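Local coordinates for beta-galactosidase (Bacillus circulans subsp. alkalophilus, PDB 3TTY), which hydrolyses terminal beta-D-galactose residues from beta-galactosides, using a TIM-barrel catalytic domain within a trimer, at residues Ile142-Gly153 against Ile247-Tyr257. Sequence-based numbering, arbitrary orientation.
Sequences IVMWHVSNEYGG and IPVTTNLMGFY. With GLA (alpha-D-galactopyranose), chain H.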
loop_
_atom_site.group_PDB
_atom_site.type_symbol
_atom_site.label_atom_id
_atom_site.label_comp_id
_atom_site.label_asym_id
_atom_site.label_seq_id
_atom_site.Cartn_x
_atom_site.Cartn_y
_atom_site.Cartn_z
ATOM N N ILE A 142 -42.726 -16.707 -15.474
ATOM C CA ILE A 142 -41.867 -15.554 -15.214
ATOM C C ILE A 142 -42.531 -14.565 -14.270
ATOM O O ILE A 142 -43.525 -13.937 -14.614
ATOM C CB ILE A 142 -41.494 -14.833 -16.513
ATOM C CG1 ILE A 142 -40.839 -15.814 -17.488
ATOM C CG2 ILE A 142 -40.583 -13.660 -16.218
ATOM C CD1 ILE A 142 -40.496 -15.203 -18.830
ATOM N N VAL A 143 -41.962 -14.413 -13.080
ATOM C CA VAL A 143 -42.585 -13.615 -12.042
ATOM C C VAL A 143 -41.833 -12.315 -11.800
ATOM O O VAL A 143 -42.291 -11.453 -11.040
ATOM C CB VAL A 143 -42.635 -14.401 -10.717
ATOM C CG1 VAL A 143 -43.693 -15.511 -10.769
ATOM C CG2 VAL A 143 -41.255 -14.983 -10.401
ATOM N N MET A 144 -40.668 -12.182 -12.427
ATOM C CA MET A 144 -39.774 -11.056 -12.157
ATOM C C MET A 144 -38.702 -10.955 -13.237
ATOM O O MET A 144 -38.177 -11.976 -13.678
ATOM C CB MET A 144 -39.130 -11.230 -10.780
ATOM C CG MET A 144 -38.204 -10.103 -10.341
ATOM S SD MET A 144 -39.022 -8.515 -9.994
ATOM C CE MET A 144 -40.234 -8.984 -8.766
ATOM N N TRP A 145 -38.401 -9.732 -13.676
ATOM C CA TRP A 145 -37.255 -9.479 -14.555
ATOM C C TRP A 145 -36.071 -9.006 -13.719
ATOM O O TRP A 145 -36.215 -8.161 -12.838
ATOM C CB TRP A 145 -37.561 -8.419 -15.627
ATOM C CG TRP A 145 -38.441 -8.880 -16.756
ATOM C CD1 TRP A 145 -39.759 -8.587 -16.930
ATOM C CD2 TRP A 145 -38.067 -9.705 -17.872
ATOM N NE1 TRP A 145 -40.230 -9.177 -18.073
ATOM C CE2 TRP A 145 -39.213 -9.870 -18.671
ATOM C CE3 TRP A 145 -36.878 -10.324 -18.266
ATOM C CZ2 TRP A 145 -39.207 -10.624 -19.839
ATOM C CZ3 TRP A 145 -36.876 -11.075 -19.421
ATOM C CH2 TRP A 145 -38.028 -11.220 -20.196
ATOM N N HIS A 146 -34.898 -9.544 -14.031
ATOM C CA HIS A 146 -33.662 -9.261 -13.317
ATOM C C HIS A 146 -32.725 -8.582 -14.328
ATOM O O HIS A 146 -31.966 -9.246 -15.052
ATOM C CB HIS A 146 -33.122 -10.598 -12.767
ATOM C CG HIS A 146 -31.777 -10.530 -12.102
ATOM N ND1 HIS A 146 -30.689 -9.893 -12.662
ATOM C CD2 HIS A 146 -31.330 -11.106 -10.962
ATOM C CE1 HIS A 146 -29.636 -10.058 -11.878
ATOM N NE2 HIS A 146 -29.994 -10.788 -10.839
ATOM N N VAL A 147 -32.807 -7.254 -14.387
ATOM C CA VAL A 147 -32.050 -6.469 -15.369
ATOM C C VAL A 147 -30.569 -6.454 -15.056
ATOM O O VAL A 147 -30.164 -6.080 -13.942
ATOM C CB VAL A 147 -32.535 -5.011 -15.433
ATOM C CG1 VAL A 147 -31.575 -4.164 -16.278
ATOM C CG2 VAL A 147 -33.959 -4.950 -15.973
ATOM N N SER A 148 -29.759 -6.869 -16.029
ATOM C CA SER A 148 -28.310 -6.851 -15.858
ATOM C C SER A 148 -27.938 -7.626 -14.581
ATOM O O SER A 148 -28.569 -8.630 -14.253
ATOM C CB SER A 148 -27.816 -5.397 -15.790
ATOM O OG SER A 148 -26.408 -5.302 -15.931
ATOM N N ASN A 149 -26.908 -7.158 -13.884
ATOM C CA ASN A 149 -26.499 -7.707 -12.604
ATOM C C ASN A 149 -25.547 -6.733 -11.918
ATOM O O ASN A 149 -24.575 -6.279 -12.530
ATOM C CB ASN A 149 -25.807 -9.060 -12.772
ATOM C CG ASN A 149 -25.631 -9.782 -11.445
ATOM O OD1 ASN A 149 -26.606 -10.173 -10.810
ATOM N ND2 ASN A 149 -24.387 -9.949 -11.016
ATOM N N GLU A 150 -25.832 -6.421 -10.657
ATOM C CA GLU A 150 -25.032 -5.476 -9.868
ATOM C C GLU A 150 -24.348 -4.356 -10.688
ATOM O O GLU A 150 -23.124 -4.343 -10.842
ATOM C CB GLU A 150 -23.990 -6.219 -9.010
ATOM C CG GLU A 150 -24.574 -7.166 -7.973
ATOM C CD GLU A 150 -23.577 -7.538 -6.871
ATOM O OE1 GLU A 150 -22.344 -7.501 -7.118
ATOM O OE2 GLU A 150 -24.032 -7.858 -5.749
ATOM N N TYR A 151 -25.142 -3.434 -11.222
ATOM C CA TYR A 151 -24.602 -2.208 -11.805
ATOM C C TYR A 151 -23.603 -1.522 -10.853
ATOM O O TYR A 151 -23.828 -1.446 -9.647
ATOM C CB TYR A 151 -25.736 -1.240 -12.094
ATOM C CG TYR A 151 -26.591 -1.548 -13.303
ATOM C CD1 TYR A 151 -26.092 -1.384 -14.578
ATOM C CD2 TYR A 151 -27.918 -1.949 -13.161
ATOM C CE1 TYR A 151 -26.869 -1.629 -15.685
ATOM C CE2 TYR A 151 -28.720 -2.190 -14.273
ATOM C CZ TYR A 151 -28.182 -2.021 -15.532
ATOM O OH TYR A 151 -28.943 -2.250 -16.654
ATOM N N GLY A 152 -22.494 -1.019 -11.385
ATOM C CA GLY A 152 -21.515 -0.383 -10.519
ATOM C C GLY A 152 -20.184 -0.081 -11.164
ATOM O O GLY A 152 -19.946 -0.455 -12.312
ATOM N N GLY A 153 -19.315 0.604 -10.419
ATOM C CA GLY A 153 -18.033 1.042 -10.939
ATOM C C GLY A 153 -18.161 2.296 -11.792
ATOM O O GLY A 153 -19.198 2.543 -12.404
ATOM N N ILE A 247 -45.284 -7.772 -15.863
ATOM C CA ILE A 247 -44.201 -8.438 -15.152
ATOM C C ILE A 247 -43.321 -7.389 -14.501
ATOM O O ILE A 247 -42.810 -6.512 -15.182
ATOM C CB ILE A 247 -43.349 -9.331 -16.070
ATOM C CG1 ILE A 247 -44.237 -10.349 -16.784
ATOM C CG2 ILE A 247 -42.287 -10.039 -15.244
ATOM C CD1 ILE A 247 -43.477 -11.430 -17.578
ATOM N N PRO A 248 -43.142 -7.471 -13.173
ATOM C CA PRO A 248 -42.332 -6.484 -12.444
ATOM C C PRO A 248 -40.849 -6.572 -12.802
ATOM O O PRO A 248 -40.370 -7.622 -13.234
ATOM C CB PRO A 248 -42.541 -6.866 -10.968
ATOM C CG PRO A 248 -43.710 -7.785 -10.956
ATOM C CD PRO A 248 -43.690 -8.496 -12.274
ATOM N N VAL A 249 -40.130 -5.475 -12.611
ATOM C CA VAL A 249 -38.745 -5.389 -13.040
ATOM C C VAL A 249 -37.888 -4.892 -11.895
ATOM O O VAL A 249 -38.249 -3.924 -11.212
ATOM C CB VAL A 249 -38.581 -4.387 -14.188
ATOM C CG1 VAL A 249 -37.130 -4.381 -14.675
ATOM C CG2 VAL A 249 -39.553 -4.703 -15.324
ATOM N N THR A 250 -36.759 -5.557 -11.679
ATOM C CA THR A 250 -35.807 -5.114 -10.674
ATOM C C THR A 250 -34.387 -5.247 -11.200
ATOM O O THR A 250 -34.154 -5.769 -12.301
ATOM C CB THR A 250 -35.943 -5.922 -9.369
ATOM O OG1 THR A 250 -35.164 -5.314 -8.339
ATOM C CG2 THR A 250 -35.472 -7.365 -9.562
ATOM N N THR A 251 -33.441 -4.756 -10.413
ATOM C CA THR A 251 -32.038 -5.091 -10.602
ATOM C C THR A 251 -31.458 -5.260 -9.202
ATOM O O THR A 251 -32.051 -4.785 -8.239
ATOM C CB THR A 251 -31.273 -4.036 -11.460
ATOM O OG1 THR A 251 -29.939 -4.496 -11.686
ATOM C CG2 THR A 251 -31.243 -2.656 -10.758
ATOM N N ASN A 252 -30.349 -5.975 -9.061
ATOM C CA ASN A 252 -29.891 -6.321 -7.712
ATOM C C ASN A 252 -28.853 -5.352 -7.135
ATOM O O ASN A 252 -27.776 -5.155 -7.714
ATOM C CB ASN A 252 -29.441 -7.792 -7.607
ATOM C CG ASN A 252 -28.433 -8.190 -8.678
ATOM O OD1 ASN A 252 -28.288 -7.515 -9.692
ATOM N ND2 ASN A 252 -27.749 -9.306 -8.462
ATOM N N LEU A 253 -29.196 -4.754 -5.994
ATOM C CA LEU A 253 -28.389 -3.691 -5.391
ATOM C C LEU A 253 -27.503 -4.224 -4.269
ATOM O O LEU A 253 -27.644 -5.378 -3.843
ATOM C CB LEU A 253 -29.284 -2.567 -4.844
ATOM C CG LEU A 253 -30.461 -2.142 -5.724
ATOM C CD1 LEU A 253 -31.187 -0.964 -5.103
ATOM C CD2 LEU A 253 -30.013 -1.815 -7.132
ATOM N N MET A 254 -26.618 -3.370 -3.766
ATOM C CA MET A 254 -25.559 -3.840 -2.875
ATOM C C MET A 254 -25.545 -3.130 -1.527
ATOM O O MET A 254 -24.488 -2.902 -0.949
ATOM C CB MET A 254 -24.198 -3.757 -3.571
ATOM C CG MET A 254 -24.111 -4.686 -4.781
ATOM S SD MET A 254 -22.628 -4.506 -5.790
ATOM C CE MET A 254 -23.018 -3.002 -6.675
ATOM N N GLY A 255 -26.731 -2.788 -1.030
ATOM C CA GLY A 255 -26.855 -2.219 0.297
ATOM C C GLY A 255 -26.173 -0.872 0.416
ATOM O O GLY A 255 -26.498 0.068 -0.319
ATOM N N PHE A 256 -25.215 -0.788 1.334
ATOM C CA PHE A 256 -24.483 0.450 1.588
ATOM C C PHE A 256 -23.325 0.686 0.617
ATOM O O PHE A 256 -22.362 1.378 0.942
ATOM C CB PHE A 256 -23.992 0.482 3.033
ATOM C CG PHE A 256 -25.016 1.009 4.000
ATOM C CD1 PHE A 256 -25.102 2.373 4.263
ATOM C CD2 PHE A 256 -25.901 0.150 4.629
ATOM C CE1 PHE A 256 -26.040 2.862 5.146
ATOM C CE2 PHE A 256 -26.855 0.638 5.510
ATOM C CZ PHE A 256 -26.923 1.993 5.768
ATOM N N TYR A 257 -23.426 0.091 -0.568
ATOM C CA TYR A 257 -22.478 0.325 -1.647
ATOM C C TYR A 257 -22.335 1.832 -1.854
ATOM O O TYR A 257 -23.328 2.536 -2.038
ATOM C CB TYR A 257 -22.990 -0.369 -2.919
ATOM C CG TYR A 257 -22.163 -0.204 -4.175
ATOM C CD1 TYR A 257 -20.816 -0.556 -4.208
ATOM C CD2 TYR A 257 -22.747 0.269 -5.351
ATOM C CE1 TYR A 257 -20.066 -0.423 -5.377
ATOM C CE2 TYR A 257 -22.013 0.405 -6.520
ATOM C CZ TYR A 257 -20.673 0.062 -6.528
ATOM O OH TYR A 257 -19.949 0.198 -7.698
HETATM C C1 GLA H . -22.750 -10.864 -6.170
HETATM C C2 GLA H . -23.143 -11.254 -7.617
HETATM C C3 GLA H . -23.289 -12.774 -7.810
HETATM C C4 GLA H . -22.059 -13.438 -7.210
HETATM C C5 GLA H . -21.891 -12.983 -5.757
HETATM C C6 GLA H . -20.693 -13.725 -5.152
HETATM O O1 GLA H . -23.778 -11.038 -5.179
HETATM O O2 GLA H . -24.359 -10.624 -7.984
HETATM O O3 GLA H . -23.369 -13.133 -9.201
HETATM O O4 GLA H . -20.948 -12.994 -7.977
HETATM O O5 GLA H . -21.603 -11.581 -5.734
HETATM O O6 GLA H . -20.729 -13.636 -3.721
HETATM O O HOH W 1 -27.805 -3.605 -9.916
#
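The amide of Asn252 meets the imidazole of His146 obliquely, their planes 60° apart, while Asn149 OD1 lies at the edge of that ring, in its plane. Farther along, the Tyr257 ring carries Met254 CE over one face, and at its edge Gly153 N donates to Tyr257 OH; the Trp145 indole has Pro248 O at its edge. His146 and Trp145 belong to strand 142-146, and Asn252 to the neighbouring parallel strand 249-253, of the eight-stranded TIM barrel; the loops that follow, at the C-terminal ends, help form the galactose pocket. Trp145 N bonds to Pro248 O, Trp145 O accepts Thr250 N, and Val147 N reaches Thr250 O. Trp145 and Val147 suit the outer side of the barrel, where helix 215-243 packs against them; Ile247 CG2 touches Trp145 CD1 at 3.4 Å. Thr251 OG1 donates to Val147 O (2.8 Å) and takes a proton from a water, which also joins Tyr151 N to Asn252 O. A CB on Gly152 would run into Tyr257 OH and the preceding carbonyl oxygen, so glycine suits this spot.

Asn252 uses both ends of its amide: ND2 gives a proton to Asn149 OD1 (2.8 Å), from above the carbonyl plane, and OD1 receives Glu150 N (2.9 Å). Its chi1 of 52° sets CG between backbone N and carbonyl carbon, aiming the amide at the other loop. A leucine here would probably leave Glu150 N and Asn149 OD1 without these mates and hold the Asn149 amide less firmly. Asn149 ND2, also bonded to His112, donates to galactose O2 at 3.1 Å. Beside it, Glu150 OE1 rests 3.3 Å from Met254 SD, and Glu150 OE2 lies 3.2 Å from galactose O1.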